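Putative rhamnosidase (Streptomyces avermitilis, PDB 3W5M) hydrolyses terminal non-reducing alpha-L-rhamnose residues from alpha-L-rhamnosides, including citrus flavonoids and gum arabic, and binds L-rhamnose through a calcium-dependent carbohydrate-binding module. Local coordinates at residues L720-E731 / F764-A772. Numbering follows the deposited sequence.
Sequences LPSVHAWLRYLE and FAHSADLAA
Two neighbouring helices of the (alpha/alpha)6-barrel meet here through a knob-into-hole contact, Leu-727 set among Phe-764, Ser-767, Ala-768 and Ala-771. The axes of 720-731 and 764-772 approach to 10.4 Å and run roughly antiparallel, at 149°. Both methyls of Leu-727 do the touching. Leu-727 CD1 reaches Ala-771 CB at 3.6 Å. Leu-727 CD2 lies against the backbone, 3.6 Å from Ala-768 N. Val-723 CG1 presses on the same methyl, Ala-771 CB, at 3.7 Å. The small side chain of Ala-768 probably lets CD2 of Leu-727 come up to the backbone.

Toward the C-terminal end of 720-731, the ring of Phe-764 packs on Leu-730 and Glu-731. It reaches the other helix because chi1 is 179°, with CG anti to the backbone N. Leu-730 CB lies 3.6 Å from Phe-764 CE1, and the two side chains run alongside each other in opposing senses. Leu-730 O sits over one ring face, nearer its border than its centre. Phe-764 CZ comes 3.7 Å from Glu-731 N. With an alanine here, the Leu-727 hole is likely to lose one wall and a gap to open beside Leu-730.

A buried polar pair also lies between the helices. Trp-726 NE1 and Ser-767 OG are not bonded to each other. Each hydrogen-bonds instead to Asp-697 OD1, so one carboxylate oxygen joins both helices. The indole is about 7 Å from the side chain of Trp-695, a rhamnose-binding residue. Such antiparallel packing of consecutive helices is characteristic of the (alpha/alpha)6-barrel that forms the catalytic domain of family 78 glycoside hydrolases.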
loop_
_atom_site.group_PDB
_atom_site.type_symbol
_atom_site.label_atom_id
_atom_site.label_comp_id
_atom_site.label_asym_id
_atom_site.label_seq_id
_atom_site.Cartn_x
_atom_site.Cartn_y
_atom_site.Cartn_z
ATOM N N LEU A 720 5.173 -21.832 8.209
ATOM C CA LEU A 720 4.598 -22.961 8.976
ATOM C C LEU A 720 4.681 -22.848 10.518
ATOM O O LEU A 720 3.674 -23.081 11.169
ATOM C CB LEU A 720 5.028 -24.346 8.414
ATOM C CG LEU A 720 4.245 -25.556 8.947
ATOM C CD1 LEU A 720 2.746 -25.453 8.675
ATOM C CD2 LEU A 720 4.824 -26.854 8.382
ATOM N N PRO A 721 5.829 -22.422 11.107
ATOM C CA PRO A 721 5.865 -22.226 12.579
ATOM C C PRO A 721 4.863 -21.193 13.129
ATOM O O PRO A 721 4.270 -21.407 14.195
ATOM C CB PRO A 721 7.313 -21.784 12.841
ATOM C CG PRO A 721 8.078 -22.323 11.660
ATOM C CD PRO A 721 7.156 -22.179 10.498
ATOM N N SER A 722 4.665 -20.079 12.417
ATOM C CA SER A 722 3.640 -19.081 12.817
ATOM C C SER A 722 2.227 -19.665 12.695
ATOM O O SER A 722 1.357 -19.337 13.494
ATOM C CB SER A 722 3.748 -17.779 11.998
ATOM O OG SER A 722 3.385 -17.999 10.646
ATOM N N VAL A 723 2.031 -20.548 11.711
ATOM C CA VAL A 723 0.750 -21.227 11.477
ATOM C C VAL A 723 0.468 -22.176 12.666
ATOM O O VAL A 723 -0.631 -22.159 13.212
ATOM C CB VAL A 723 0.747 -21.976 10.126
ATOM C CG1 VAL A 723 -0.433 -22.951 10.006
ATOM C CG2 VAL A 723 0.701 -20.975 8.968
ATOM N N HIS A 724 1.475 -22.960 13.063
ATOM C CA HIS A 724 1.383 -23.810 14.273
ATOM C C HIS A 724 0.966 -22.983 15.483
ATOM O O HIS A 724 0.055 -23.383 16.226
ATOM C CB HIS A 724 2.703 -24.571 14.550
ATOM C CG HIS A 724 2.619 -25.549 15.691
ATOM N ND1 HIS A 724 2.336 -26.888 15.508
ATOM C CD2 HIS A 724 2.761 -25.378 17.029
ATOM C CE1 HIS A 724 2.315 -27.503 16.681
ATOM N NE2 HIS A 724 2.568 -26.609 17.623
ATOM N N ALA A 725 1.607 -21.826 15.684
ATOM C CA ALA A 725 1.317 -21.000 16.840
ATOM C C ALA A 725 -0.106 -20.436 16.784
ATOM O O ALA A 725 -0.739 -20.270 17.825
ATOM C CB ALA A 725 2.340 -19.886 16.983
ATOM N N TRP A 726 -0.592 -20.148 15.569
ATOM C CA TRP A 726 -1.948 -19.628 15.339
ATOM C C TRP A 726 -2.947 -20.714 15.694
ATOM O O TRP A 726 -3.927 -20.436 16.401
ATOM C CB TRP A 726 -2.099 -19.204 13.880
ATOM C CG TRP A 726 -3.445 -18.810 13.361
ATOM C CD1 TRP A 726 -4.045 -19.297 12.240
ATOM C CD2 TRP A 726 -4.293 -17.762 13.843
ATOM N NE1 TRP A 726 -5.214 -18.635 11.985
ATOM C CE2 TRP A 726 -5.413 -17.706 12.977
ATOM C CE3 TRP A 726 -4.226 -16.874 14.938
ATOM C CZ2 TRP A 726 -6.464 -16.799 13.152
ATOM C CZ3 TRP A 726 -5.311 -15.965 15.133
ATOM C CH2 TRP A 726 -6.405 -15.951 14.240
ATOM N N LEU A 727 -2.685 -21.947 15.247
ATOM C CA LEU A 727 -3.634 -23.056 15.498
ATOM C C LEU A 727 -3.719 -23.360 16.985
ATOM O O LEU A 727 -4.811 -23.695 17.514
ATOM C CB LEU A 727 -3.248 -24.320 14.706
ATOM C CG LEU A 727 -3.519 -24.298 13.193
ATOM C CD1 LEU A 727 -2.846 -25.468 12.495
ATOM C CD2 LEU A 727 -5.003 -24.227 12.843
ATOM N N ARG A 728 -2.574 -23.263 17.659
ATOM C CA ARG A 728 -2.483 -23.466 19.102
ATOM C C ARG A 728 -3.287 -22.391 19.841
ATOM O O ARG A 728 -4.057 -22.700 20.773
ATOM C CB ARG A 728 -1.031 -23.515 19.547
ATOM C CG ARG A 728 -0.811 -23.392 21.038
ATOM C CD ARG A 728 0.671 -23.295 21.322
ATOM N NE ARG A 728 1.343 -24.572 21.106
ATOM C CZ ARG A 728 2.668 -24.719 21.081
ATOM N NH1 ARG A 728 3.451 -23.658 21.251
ATOM N NH2 ARG A 728 3.210 -25.922 20.886
ATOM N N TYR A 729 -3.142 -21.141 19.397
ATOM C CA TYR A 729 -3.975 -20.045 19.875
ATOM C C TYR A 729 -5.457 -20.334 19.670
ATOM O O TYR A 729 -6.264 -20.114 20.578
ATOM C CB TYR A 729 -3.605 -18.708 19.173
ATOM C CG TYR A 729 -4.620 -17.609 19.438
ATOM C CD1 TYR A 729 -4.503 -16.776 20.556
ATOM C CD2 TYR A 729 -5.717 -17.424 18.582
ATOM C CE1 TYR A 729 -5.455 -15.791 20.814
ATOM C CE2 TYR A 729 -6.640 -16.420 18.811
ATOM C CZ TYR A 729 -6.514 -15.628 19.931
ATOM O OH TYR A 729 -7.457 -14.665 20.142
ATOM N N LEU A 730 -5.826 -20.824 18.496
ATOM C CA LEU A 730 -7.230 -21.015 18.168
ATOM C C LEU A 730 -7.843 -22.158 18.984
ATOM O O LEU A 730 -9.009 -22.097 19.371
ATOM C CB LEU A 730 -7.400 -21.302 16.683
ATOM C CG LEU A 730 -7.199 -20.103 15.729
ATOM C CD1 LEU A 730 -7.220 -20.615 14.301
ATOM C CD2 LEU A 730 -8.235 -18.991 15.928
ATOM N N GLU A 731 -7.065 -23.206 19.217
ATOM C CA GLU A 731 -7.540 -24.326 20.046
ATOM C C GLU A 731 -7.748 -23.894 21.494
ATOM O O GLU A 731 -8.733 -24.279 22.125
ATOM C CB GLU A 731 -6.570 -25.506 19.972
ATOM C CG GLU A 731 -6.941 -26.662 20.888
ATOM C CD GLU A 731 -6.453 -28.011 20.378
ATOM O OE1 GLU A 731 -5.312 -28.091 19.864
ATOM O OE2 GLU A 731 -7.218 -29.001 20.497
ATOM N N PHE A 764 -11.292 -21.898 11.463
ATOM C CA PHE A 764 -10.413 -22.698 12.302
ATOM C C PHE A 764 -10.078 -24.038 11.620
ATOM O O PHE A 764 -8.903 -24.408 11.480
ATOM C CB PHE A 764 -11.084 -22.870 13.695
ATOM C CG PHE A 764 -10.309 -23.698 14.707
ATOM C CD1 PHE A 764 -8.922 -23.857 14.654
ATOM C CD2 PHE A 764 -10.986 -24.291 15.770
ATOM C CE1 PHE A 764 -8.247 -24.596 15.608
ATOM C CE2 PHE A 764 -10.303 -25.026 16.737
ATOM C CZ PHE A 764 -8.932 -25.180 16.660
ATOM N N ALA A 765 -11.119 -24.761 11.199
ATOM C CA ALA A 765 -10.966 -26.007 10.447
ATOM C C ALA A 765 -10.142 -25.816 9.190
ATOM O O ALA A 765 -9.242 -26.615 8.923
ATOM C CB ALA A 765 -12.330 -26.577 10.066
ATOM N N HIS A 766 -10.463 -24.775 8.418
ATOM C CA HIS A 766 -9.786 -24.527 7.146
ATOM C C HIS A 766 -8.286 -24.273 7.361
ATOM O O HIS A 766 -7.445 -24.745 6.564
ATOM C CB HIS A 766 -10.404 -23.327 6.422
ATOM C CG HIS A 766 -9.885 -23.118 5.028
ATOM N ND1 HIS A 766 -9.982 -24.074 4.041
ATOM C CD2 HIS A 766 -9.279 -22.047 4.457
ATOM C CE1 HIS A 766 -9.465 -23.604 2.918
ATOM N NE2 HIS A 766 -9.026 -22.377 3.145
ATOM N N SER A 767 -7.968 -23.503 8.404
ATOM C CA SER A 767 -6.570 -23.291 8.775
ATOM C C SER A 767 -5.854 -24.603 9.151
ATOM O O SER A 767 -4.706 -24.809 8.762
ATOM C CB SER A 767 -6.435 -22.255 9.880
ATOM O OG SER A 767 -6.643 -20.982 9.325
ATOM N N ALA A 768 -6.531 -25.486 9.886
ATOM C CA ALA A 768 -5.967 -26.804 10.193
ATOM C C ALA A 768 -5.724 -27.635 8.925
ATOM O O ALA A 768 -4.706 -28.331 8.814
ATOM C CB ALA A 768 -6.877 -27.568 11.164
ATOM N N ASP A 769 -6.670 -27.560 7.990
ATOM C CA ASP A 769 -6.625 -28.256 6.699
ATOM C C ASP A 769 -5.412 -27.757 5.917
ATOM O O ASP A 769 -4.602 -28.545 5.412
ATOM C CB ASP A 769 -7.912 -27.958 5.926
ATOM C CG ASP A 769 -7.998 -28.654 4.573
ATOM O OD1 ASP A 769 -7.065 -29.361 4.130
ATOM O OD2 ASP A 769 -9.046 -28.497 3.920
ATOM N N LEU A 770 -5.289 -26.437 5.810
ATOM C CA LEU A 770 -4.172 -25.898 5.060
ATOM C C LEU A 770 -2.841 -26.231 5.700
ATOM O O LEU A 770 -1.862 -26.518 4.986
ATOM C CB LEU A 770 -4.314 -24.390 4.868
ATOM C CG LEU A 770 -5.418 -23.910 3.937
ATOM C CD1 LEU A 770 -5.267 -22.393 3.755
ATOM C CD2 LEU A 770 -5.467 -24.648 2.605
ATOM N N ALA A 771 -2.776 -26.190 7.031
ATOM C CA ALA A 771 -1.528 -26.534 7.694
ATOM C C ALA A 771 -1.111 -27.984 7.358
ATOM O O ALA A 771 0.074 -28.255 7.168
ATOM C CB ALA A 771 -1.618 -26.314 9.195
ATOM N N ALA A 772 -2.083 -28.901 7.257
ATOM C CA ALA A 772 -1.760 -30.288 6.875
ATOM C C ALA A 772 -1.231 -30.356 5.446
ATOM O O ALA A 772 -0.299 -31.115 5.156
ATOM C CB ALA A 772 -2.973 -31.213 7.040
#